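Ribonucleoside triphosphate reductase (Lactobacillus leichmannii, PDB 1L1L) catalyses the cobalamin-dependent reduction of ribonucleoside triphosphates to 2'-deoxyribonucleoside triphosphates, as a monomeric, allosterically regulated class II ribonucleotide reductase. Local coordinates at residues A596-E601 and S684-P689; R574-D579 and T603-F608; F565-Y570 and K690-K695. All coordinates share one frame; numbering follows the deposited sequence.

Following the chain from its N terminus, F565-Y570 comes first and leads into strand 570-578, which supplies R574-D579. Strand 593-596 then runs into the turn A596-E601, and in strand 603-611 T603-F608 pairs back with R574-D579, closing contact 2, the shortest loop of the three. Much later S684-P689 returns to A596-E601 in contact 1, and K690-K695, directly after it, returns to F565-Y570 in contact 3. Contact 3 therefore encloses both others, whereas contacts 1 and 2 cross. All three lie on or beside one antiparallel four-stranded sheet, ordered 593-596, 603-611, 570-578, 690-692; contact 1 joins two loops that border its strands. R574 links them: its guanidinium binds A688 O and forms a salt bridge with E691.

Contact 1 (A596-E601 and S684-P689)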
loop_
_atom_site.group_PDB
_atom_site.type_symbol
_atom_site.label_atom_id
_atom_site.label_comp_id
_atom_site.label_asym_id
_atom_site.label_seq_id
_atom_site.Cartn_x
_atom_site.Cartn_y
_atom_site.Cartn_z
ATOM N N ALA A 596 -27.593 7.769 -12.714
ATOM C CA ALA A 596 -26.863 6.702 -13.379
ATOM C C ALA A 596 -25.465 7.252 -13.682
ATOM O O ALA A 596 -25.315 8.404 -14.078
ATOM C CB ALA A 596 -27.582 6.305 -14.669
ATOM N N ASP A 597 -24.442 6.435 -13.461
ATOM C CA ASP A 597 -23.060 6.842 -13.713
ATOM C C ASP A 597 -22.850 6.765 -15.226
ATOM O O ASP A 597 -23.224 5.783 -15.853
ATOM C CB ASP A 597 -22.119 5.894 -12.960
ATOM C CG ASP A 597 -20.669 6.024 -13.380
ATOM O OD1 ASP A 597 -20.190 7.141 -13.666
ATOM O OD2 ASP A 597 -19.997 4.977 -13.401
ATOM N N ILE A 598 -22.276 7.808 -15.805
ATOM C CA ILE A 598 -22.055 7.835 -17.258
ATOM C C ILE A 598 -20.754 7.181 -17.705
ATOM O O ILE A 598 -20.564 6.918 -18.897
ATOM C CB ILE A 598 -22.071 9.285 -17.806
ATOM C CG1 ILE A 598 -20.916 10.094 -17.204
ATOM C CG2 ILE A 598 -23.408 9.937 -17.511
ATOM C CD1 ILE A 598 -20.956 11.577 -17.526
ATOM N N TYR A 599 -19.856 6.921 -16.761
ATOM C CA TYR A 599 -18.561 6.322 -17.086
ATOM C C TYR A 599 -18.508 4.804 -16.964
ATOM O O TYR A 599 -17.562 4.171 -17.442
ATOM C CB TYR A 599 -17.464 6.928 -16.206
ATOM C CG TYR A 599 -17.385 8.429 -16.283
ATOM C CD1 TYR A 599 -17.125 9.073 -17.498
ATOM C CD2 TYR A 599 -17.622 9.214 -15.157
ATOM C CE1 TYR A 599 -17.114 10.447 -17.589
ATOM C CE2 TYR A 599 -17.612 10.591 -15.231
ATOM C CZ TYR A 599 -17.362 11.211 -16.450
ATOM O OH TYR A 599 -17.395 12.577 -16.525
ATOM N N THR A 600 -19.517 4.215 -16.337
ATOM C CA THR A 600 -19.540 2.772 -16.146
ATOM C C THR A 600 -20.950 2.233 -16.251
ATOM O O THR A 600 -21.895 2.802 -15.701
ATOM C CB THR A 600 -18.978 2.375 -14.758
ATOM O OG1 THR A 600 -17.766 3.099 -14.505
ATOM C CG2 THR A 600 -18.679 0.883 -14.710
ATOM N N GLU A 601 -21.085 1.117 -16.950
ATOM C CA GLU A 601 -22.367 0.472 -17.154
ATOM C C GLU A 601 -22.942 -0.079 -15.844
ATOM O O GLU A 601 -22.192 -0.466 -14.950
ATOM C CB GLU A 601 -22.184 -0.659 -18.164
ATOM C CG GLU A 601 -23.464 -1.308 -18.620
ATOM C CD GLU A 601 -23.261 -2.134 -19.875
ATOM O OE1 GLU A 601 -22.206 -2.794 -19.980
ATOM O OE2 GLU A 601 -24.160 -2.131 -20.743
ATOM N N SER A 684 -11.845 19.005 -16.842
ATOM C CA SER A 684 -13.259 19.295 -16.633
ATOM C C SER A 684 -14.053 18.016 -16.847
ATOM O O SER A 684 -14.217 17.574 -17.980
ATOM C CB SER A 684 -13.740 20.364 -17.620
ATOM O OG SER A 684 -15.103 20.695 -17.404
ATOM N N LEU A 685 -14.523 17.407 -15.765
ATOM C CA LEU A 685 -15.311 16.185 -15.880
ATOM C C LEU A 685 -16.780 16.551 -15.791
ATOM O O LEU A 685 -17.188 17.296 -14.903
ATOM C CB LEU A 685 -14.945 15.192 -14.777
ATOM C CG LEU A 685 -13.639 14.416 -14.939
ATOM C CD1 LEU A 685 -13.391 13.551 -13.713
ATOM C CD2 LEU A 685 -13.719 13.550 -16.180
ATOM N N GLN A 686 -17.572 16.038 -16.723
ATOM C CA GLN A 686 -18.999 16.322 -16.751
ATOM C C GLN A 686 -19.710 15.818 -15.492
ATOM O O GLN A 686 -20.630 16.466 -14.993
ATOM C CB GLN A 686 -19.617 15.702 -18.002
ATOM C CG GLN A 686 -21.103 15.946 -18.165
ATOM C CD GLN A 686 -21.529 15.941 -19.632
ATOM O OE1 GLN A 686 -21.046 15.136 -20.421
ATOM N NE2 GLN A 686 -22.445 16.834 -19.991
ATOM N N GLN A 687 -19.286 14.665 -14.991
ATOM C CA GLN A 687 -19.867 14.090 -13.777
ATOM C C GLN A 687 -18.713 13.854 -12.799
ATOM O O GLN A 687 -18.343 12.717 -12.507
ATOM C CB GLN A 687 -20.573 12.769 -14.109
ATOM C CG GLN A 687 -21.498 12.251 -13.014
ATOM C CD GLN A 687 -22.185 10.951 -13.397
ATOM O OE1 GLN A 687 -21.550 9.901 -13.499
ATOM N NE2 GLN A 687 -23.490 11.018 -13.618
ATOM N N ALA A 688 -18.157 14.951 -12.294
ATOM C CA ALA A 688 -17.013 14.919 -11.384
ATOM C C ALA A 688 -17.181 14.146 -10.082
ATOM O O ALA A 688 -18.194 14.282 -9.397
ATOM C CB ALA A 688 -16.588 16.350 -11.060
ATOM N N PRO A 689 -16.177 13.328 -9.720
ATOM C CA PRO A 689 -16.230 12.552 -8.480
ATOM C C PRO A 689 -16.191 13.527 -7.298
ATOM O O PRO A 689 -16.638 13.207 -6.200
ATOM C CB PRO A 689 -14.980 11.675 -8.561
ATOM C CG PRO A 689 -14.035 12.501 -9.366
ATOM C CD PRO A 689 -14.938 13.037 -10.463
#
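Q687 OE1 accepts from I598 N at 3.2 Å, with the donor tilted from the carbonyl plane, while Q687 NE2 donates to A596 O at 3.2 Å in a nearly straight bond (169°) close to the amide plane. Held at both ends by backbone groups two residues apart, the amide has its flip fixed and little freedom about chi3. The side chain reaches them because CG stands anti to the backbone N (chi1 -166°) and the chain beyond is extended.

D597 OD1 lies 3.1 Å from Q687 OE1, a meeting of two acceptors probably eased by the N-H that each receives, I598 N at Q687 OE1 and Y599 N at D597 OD1, the latter from above the carboxylate plane. The salt bridge of D597 OD2 with R576 would further offset the charge. The carboxylate and amide planes are 32° apart.

I598 lays CD1 against Q687 CB at 3.6 Å, and its CG1 sits over the centre of the Y599 ring. That ring stands almost perpendicular to the amide and runs past Q687 in the opposite direction, bringing Y599 OH to accept from Q687 N at 3.2 Å. At the ring edge lies Q687 O, in plane. The bond from Y599 N to D597 OD1 makes an Asx turn in the connection between antiparallel strands 593-596 and 603-611, on which Q687 docks from the loop leading to strand 690-692.

Contact 2 (R574-D579 and T603-F608)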
loop_
_atom_site.group_PDB
_atom_site.type_symbol
_atom_site.label_atom_id
_atom_site.label_comp_id
_atom_site.label_asym_id
_atom_site.label_seq_id
_atom_site.Cartn_x
_atom_site.Cartn_y
_atom_site.Cartn_z
ATOM N N ARG A 574 -19.037 12.223 -5.145
ATOM C CA ARG A 574 -19.797 11.123 -5.722
ATOM C C ARG A 574 -19.154 9.765 -5.469
ATOM O O ARG A 574 -17.971 9.555 -5.763
ATOM C CB ARG A 574 -19.954 11.316 -7.237
ATOM C CG ARG A 574 -20.799 12.508 -7.627
ATOM C CD ARG A 574 -21.007 12.564 -9.139
ATOM N NE ARG A 574 -22.027 13.540 -9.484
ATOM C CZ ARG A 574 -21.836 14.850 -9.478
ATOM N NH1 ARG A 574 -20.651 15.346 -9.157
ATOM N NH2 ARG A 574 -22.840 15.667 -9.771
ATOM N N ILE A 575 -19.945 8.843 -4.933
ATOM C CA ILE A 575 -19.493 7.489 -4.664
ATOM C C ILE A 575 -20.262 6.583 -5.611
ATOM O O ILE A 575 -21.487 6.658 -5.692
ATOM C CB ILE A 575 -19.793 7.092 -3.210
ATOM C CG1 ILE A 575 -19.214 8.147 -2.274
ATOM C CG2 ILE A 575 -19.209 5.725 -2.911
ATOM C CD1 ILE A 575 -17.735 8.428 -2.517
ATOM N N ARG A 576 -19.539 5.736 -6.338
ATOM C CA ARG A 576 -20.161 4.841 -7.302
ATOM C C ARG A 576 -20.475 3.467 -6.730
ATOM O O ARG A 576 -19.637 2.848 -6.055
ATOM C CB ARG A 576 -19.258 4.730 -8.540
ATOM C CG ARG A 576 -18.832 6.114 -9.020
ATOM C CD ARG A 576 -18.467 6.170 -10.492
ATOM N NE ARG A 576 -17.452 5.190 -10.852
ATOM C CZ ARG A 576 -16.841 5.161 -12.033
ATOM N NH1 ARG A 576 -15.925 4.229 -12.291
ATOM N NH2 ARG A 576 -17.132 6.076 -12.951
ATOM N N PHE A 577 -21.694 3.005 -7.009
ATOM C CA PHE A 577 -22.195 1.718 -6.547
ATOM C C PHE A 577 -22.751 0.896 -7.697
ATOM O O PHE A 577 -23.311 1.442 -8.644
ATOM C CB PHE A 577 -23.372 1.889 -5.562
ATOM C CG PHE A 577 -23.021 2.588 -4.284
ATOM C CD1 PHE A 577 -22.969 3.976 -4.222
ATOM C CD2 PHE A 577 -22.723 1.850 -3.141
ATOM C CE1 PHE A 577 -22.620 4.630 -3.042
ATOM C CE2 PHE A 577 -22.372 2.490 -1.954
ATOM C CZ PHE A 577 -22.318 3.881 -1.901
ATOM N N GLN A 578 -22.627 -0.421 -7.584
ATOM C CA GLN A 578 -23.207 -1.324 -8.565
ATOM C C GLN A 578 -24.709 -1.131 -8.358
ATOM O O GLN A 578 -25.165 -0.959 -7.223
ATOM C CB GLN A 578 -22.819 -2.773 -8.254
ATOM C CG GLN A 578 -21.796 -3.369 -9.226
ATOM C CD GLN A 578 -21.128 -4.637 -8.703
ATOM O OE1 GLN A 578 -20.511 -5.387 -9.466
ATOM N NE2 GLN A 578 -21.230 -4.871 -7.397
ATOM N N ASP A 579 -25.475 -1.135 -9.443
ATOM C CA ASP A 579 -26.918 -0.951 -9.350
ATOM C C ASP A 579 -27.611 -1.970 -8.445
ATOM O O ASP A 579 -28.728 -1.735 -8.001
ATOM C CB ASP A 579 -27.552 -0.995 -10.743
ATOM C CG ASP A 579 -27.295 0.263 -11.547
ATOM O OD1 ASP A 579 -27.796 0.336 -12.687
ATOM O OD2 ASP A 579 -26.606 1.181 -11.052
ATOM N N THR A 603 -24.135 1.158 -13.146
ATOM C CA THR A 603 -23.586 1.737 -11.930
ATOM C C THR A 603 -24.373 3.006 -11.569
ATOM O O THR A 603 -24.871 3.713 -12.441
ATOM C CB THR A 603 -22.081 2.061 -12.130
ATOM O OG1 THR A 603 -21.345 0.840 -12.291
ATOM C CG2 THR A 603 -21.528 2.831 -10.961
ATOM N N THR A 604 -24.495 3.278 -10.274
ATOM C CA THR A 604 -25.231 4.444 -9.785
ATOM C C THR A 604 -24.317 5.337 -8.961
ATOM O O THR A 604 -23.528 4.850 -8.150
ATOM C CB THR A 604 -26.421 4.030 -8.852
ATOM O OG1 THR A 604 -27.350 3.216 -9.570
ATOM C CG2 THR A 604 -27.146 5.264 -8.321
ATOM N N CYS A 605 -24.423 6.641 -9.175
ATOM C CA CYS A 605 -23.642 7.598 -8.414
ATOM C C CYS A 605 -24.531 8.095 -7.284
ATOM O O CYS A 605 -25.729 8.302 -7.479
ATOM C CB CYS A 605 -23.261 8.813 -9.258
ATOM S SG CYS A 605 -21.826 8.612 -10.332
ATOM N N VAL A 606 -23.943 8.281 -6.111
ATOM C CA VAL A 606 -24.687 8.816 -4.986
ATOM C C VAL A 606 -23.919 10.061 -4.530
ATOM O O VAL A 606 -22.703 10.008 -4.280
ATOM C CB VAL A 606 -24.810 7.780 -3.848
ATOM C CG1 VAL A 606 -25.585 8.383 -2.679
ATOM C CG2 VAL A 606 -25.523 6.529 -4.366
ATOM N N GLU A 607 -24.630 11.184 -4.436
ATOM C CA GLU A 607 -24.024 12.457 -4.061
ATOM C C GLU A 607 -23.980 12.747 -2.557
ATOM O O GLU A 607 -25.026 12.818 -1.884
ATOM C CB GLU A 607 -24.748 13.584 -4.800
ATOM C CG GLU A 607 -24.966 13.236 -6.280
ATOM C CD GLU A 607 -25.482 14.385 -7.117
ATOM O OE1 GLU A 607 -25.758 15.471 -6.567
ATOM O OE2 GLU A 607 -25.607 14.194 -8.352
ATOM N N PHE A 608 -22.764 12.932 -2.044
ATOM C CA PHE A 608 -22.559 13.220 -0.617
ATOM C C PHE A 608 -22.029 14.631 -0.407
ATOM O O PHE A 608 -20.890 14.934 -0.769
ATOM C CB PHE A 608 -21.554 12.242 0.014
ATOM C CG PHE A 608 -22.007 10.807 0.036
ATOM C CD1 PHE A 608 -21.999 10.035 -1.125
ATOM C CD2 PHE A 608 -22.448 10.222 1.231
ATOM C CE1 PHE A 608 -22.425 8.698 -1.101
ATOM C CE2 PHE A 608 -22.876 8.896 1.266
ATOM C CZ PHE A 608 -22.867 8.130 0.103
HETATM O O HOH W 1 -27.298 2.791 -13.736
#
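T604 OG1, set anti to the carbonyl carbon (chi1 -61°), is turned to D579 and donates to D579 OD2 at 2.6 Å, meeting the carboxylate from above its plane. A water shared with further acceptors can donate to D579 OD1 and T603 O. Further in, F577 and T604 form a hydrogen-bonded pair, T604 N reaching F577 O at 2.7 Å; I575 and V606 form the next, with V606 N to I575 O at 3.0 Å.

On the face carrying I575, F577, T604 and V606, V606 CG2 touches F577 CD1 at 3.6 Å. I575 CG1 meets F608 CE1 at 3.5 Å, the side chains crossing at about a right angle. L584 of helix 583-589 packs on F577, T604 and V606, and L587 on F577.

Across the sheet, R576 CG packs on C605 SG at 4.1 Å. R574 and E607 run side by side and form a salt bridge, R574 NH2 to E607 OE2 at 3.4 Å, their planes 68° apart. Farther out, E595, E691 and A688 O also hold the R574 guanidinium, and R701 pairs with E607. Alternating hydrogen-bonded and non-hydrogen-bonded pairs, with the N-to-C directions of the two strand segments 149° apart, mark the central strands of a twisted antiparallel sheet.

Contact 3 (F565-Y570 and K690-K695); sequences FHYGAY and KEPIDK
Y570 lies against the start of helix 695-704, and from CB outward nearly every atom of its side chain meets K695 or the residues just before it. Y570 CB is close to I693 O and touches I693 CG1 at 3.8 Å. With CG anti to the carbonyl carbon (chi1 -65°), the ring is carried alongside the backbone of the other segment. Y570 CD2 approaches K695 N, and K695 CA sits over the middle of the ring, 3.7 Å from the centroid and only 8° off the normal, a CH-pi contact. The extended lysine then follows the ring toward its phenol end: K695 CB covers Y570 CE2 and CZ, K695 CG lies 3.5 Å from Y570 CZ, and K695 CD comes to 3.3 Å from Y570 OH. The hydroxyl is hydrogen-bonded to D616, to which K695 NZ makes a long, weak ion pair, so both side chains end near the same carboxylate.

The backbone of Y570 is tied to I693 once directly and once through a water. I693 N donates to Y570 O at 2.8 Å, and the water accepts from Y570 N and donates to I693 O.

Nearer the N-terminal end, Y567 extends its ring across K690, whose CB lies over one face, offset toward the rim, in a second CH-pi contact. P692 CD stands at the edge of that ring, 4.1 Å from Y567 CE1. Another water donates to K690 O and is weakly bonded to Y567 OH.

Past I693 the chain turns into the helix, where D694 is the N-cap residue, its OD1 accepting from T697 N. The contact thus joins an edge strand of the antiparallel sheet, 690-692, to the beginning of its neighbour 570-578, at a strand-to-helix junction with a side-chain N-cap.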
loop_
_atom_site.group_PDB
_atom_site.type_symbol
_atom_site.label_atom_id
_atom_site.label_comp_id
_atom_site.label_asym_id
_atom_site.label_seq_id
_atom_site.Cartn_x
_atom_site.Cartn_y
_atom_site.Cartn_z
ATOM N N PHE A 565 -3.834 18.299 1.064
ATOM C CA PHE A 565 -4.807 19.352 1.315
ATOM C C PHE A 565 -6.122 18.867 0.727
ATOM O O PHE A 565 -6.151 17.896 -0.026
ATOM C CB PHE A 565 -4.367 20.647 0.639
ATOM C CG PHE A 565 -3.185 21.294 1.296
ATOM C CD1 PHE A 565 -3.362 22.157 2.381
ATOM C CD2 PHE A 565 -1.889 21.019 0.863
ATOM C CE1 PHE A 565 -2.267 22.732 3.023
ATOM C CE2 PHE A 565 -0.784 21.593 1.504
ATOM C CZ PHE A 565 -0.976 22.451 2.584
ATOM N N HIS A 566 -7.214 19.534 1.070
ATOM C CA HIS A 566 -8.520 19.140 0.557
ATOM C C HIS A 566 -8.719 19.572 -0.890
ATOM O O HIS A 566 -8.181 20.594 -1.326
ATOM C CB HIS A 566 -9.614 19.754 1.426
ATOM C CG HIS A 566 -9.745 19.113 2.768
ATOM N ND1 HIS A 566 -10.295 17.860 2.942
ATOM C CD2 HIS A 566 -9.386 19.541 4.002
ATOM C CE1 HIS A 566 -10.271 17.545 4.225
ATOM N NE2 HIS A 566 -9.723 18.548 4.889
ATOM N N TYR A 567 -9.485 18.788 -1.637
ATOM C CA TYR A 567 -9.763 19.137 -3.017
ATOM C C TYR A 567 -10.558 20.441 -3.063
ATOM O O TYR A 567 -10.416 21.223 -4.000
ATOM C CB TYR A 567 -10.538 18.011 -3.707
ATOM C CG TYR A 567 -10.889 18.318 -5.141
ATOM C CD1 TYR A 567 -12.094 18.938 -5.468
ATOM C CD2 TYR A 567 -9.997 18.024 -6.171
ATOM C CE1 TYR A 567 -12.401 19.260 -6.783
ATOM C CE2 TYR A 567 -10.295 18.341 -7.486
ATOM C CZ TYR A 567 -11.499 18.958 -7.786
ATOM O OH TYR A 567 -11.801 19.264 -9.090
ATOM N N GLY A 568 -11.383 20.672 -2.039
ATOM C CA GLY A 568 -12.191 21.887 -1.972
ATOM C C GLY A 568 -12.865 22.084 -0.618
ATOM O O GLY A 568 -13.069 21.123 0.114
ATOM N N ALA A 569 -13.222 23.322 -0.290
ATOM C CA ALA A 569 -13.868 23.644 0.992
ATOM C C ALA A 569 -15.244 22.994 1.126
ATOM O O ALA A 569 -15.556 22.360 2.135
ATOM C CB ALA A 569 -14.002 25.153 1.132
ATOM N N TYR A 570 -16.063 23.176 0.100
ATOM C CA TYR A 570 -17.401 22.610 0.060
ATOM C C TYR A 570 -17.489 21.840 -1.250
ATOM O O TYR A 570 -17.231 22.391 -2.321
ATOM C CB TYR A 570 -18.444 23.725 0.084
ATOM C CG TYR A 570 -18.443 24.525 1.361
ATOM C CD1 TYR A 570 -19.008 24.012 2.529
ATOM C CD2 TYR A 570 -17.859 25.790 1.411
ATOM C CE1 TYR A 570 -18.993 24.739 3.713
ATOM C CE2 TYR A 570 -17.837 26.524 2.594
ATOM C CZ TYR A 570 -18.406 25.992 3.739
ATOM O OH TYR A 570 -18.380 26.712 4.916
ATOM N N LYS A 690 -15.640 14.713 -7.548
ATOM C CA LYS A 690 -15.562 15.774 -6.550
ATOM C C LYS A 690 -15.900 17.100 -7.220
ATOM O O LYS A 690 -15.093 17.668 -7.957
ATOM C CB LYS A 690 -14.167 15.843 -5.921
ATOM C CG LYS A 690 -13.828 14.656 -5.039
ATOM C CD LYS A 690 -12.505 14.867 -4.316
ATOM C CE LYS A 690 -12.013 13.585 -3.650
ATOM N NZ LYS A 690 -10.683 13.781 -2.977
ATOM N N GLU A 691 -17.105 17.587 -6.951
ATOM C CA GLU A 691 -17.597 18.833 -7.529
ATOM C C GLU A 691 -17.656 19.935 -6.476
ATOM O O GLU A 691 -18.365 19.813 -5.474
ATOM C CB GLU A 691 -18.995 18.598 -8.099
ATOM C CG GLU A 691 -19.592 19.761 -8.875
ATOM C CD GLU A 691 -21.026 19.481 -9.296
ATOM O OE1 GLU A 691 -21.345 18.301 -9.552
ATOM O OE2 GLU A 691 -21.832 20.435 -9.377
ATOM N N PRO A 692 -16.907 21.028 -6.680
ATOM C CA PRO A 692 -16.930 22.120 -5.695
ATOM C C PRO A 692 -18.220 22.956 -5.714
ATOM O O PRO A 692 -18.784 23.228 -6.772
ATOM C CB PRO A 692 -15.686 22.934 -6.054
ATOM C CG PRO A 692 -15.562 22.720 -7.539
ATOM C CD PRO A 692 -15.851 21.241 -7.684
ATOM N N ILE A 693 -18.681 23.345 -4.527
ATOM C CA ILE A 693 -19.896 24.150 -4.383
ATOM C C ILE A 693 -19.679 25.204 -3.298
ATOM O O ILE A 693 -18.743 25.100 -2.502
ATOM C CB ILE A 693 -21.105 23.272 -3.981
ATOM C CG1 ILE A 693 -20.779 22.512 -2.690
ATOM C CG2 ILE A 693 -21.454 22.321 -5.114
ATOM C CD1 ILE A 693 -21.897 21.648 -2.161
ATOM N N ASP A 694 -20.535 26.221 -3.265
ATOM C CA ASP A 694 -20.417 27.273 -2.259
ATOM C C ASP A 694 -21.046 26.812 -0.948
ATOM O O ASP A 694 -21.721 25.786 -0.911
ATOM C CB ASP A 694 -21.095 28.560 -2.745
ATOM C CG ASP A 694 -22.572 28.368 -3.059
ATOM O OD1 ASP A 694 -23.323 27.913 -2.166
ATOM O OD2 ASP A 694 -22.981 28.682 -4.200
ATOM N N LYS A 695 -20.830 27.567 0.124
ATOM C CA LYS A 695 -21.388 27.192 1.415
ATOM C C LYS A 695 -22.909 27.092 1.371
ATOM O O LYS A 695 -23.490 26.149 1.905
ATOM C CB LYS A 695 -20.977 28.192 2.499
ATOM C CG LYS A 695 -21.431 27.767 3.893
ATOM C CD LYS A 695 -20.978 28.723 4.987
ATOM C CE LYS A 695 -21.367 28.191 6.362
ATOM N NZ LYS A 695 -20.902 29.061 7.478
HETATM O O HOH W 2 -14.899 18.883 -10.489
HETATM O O HOH W 3 -15.973 25.277 -2.121
#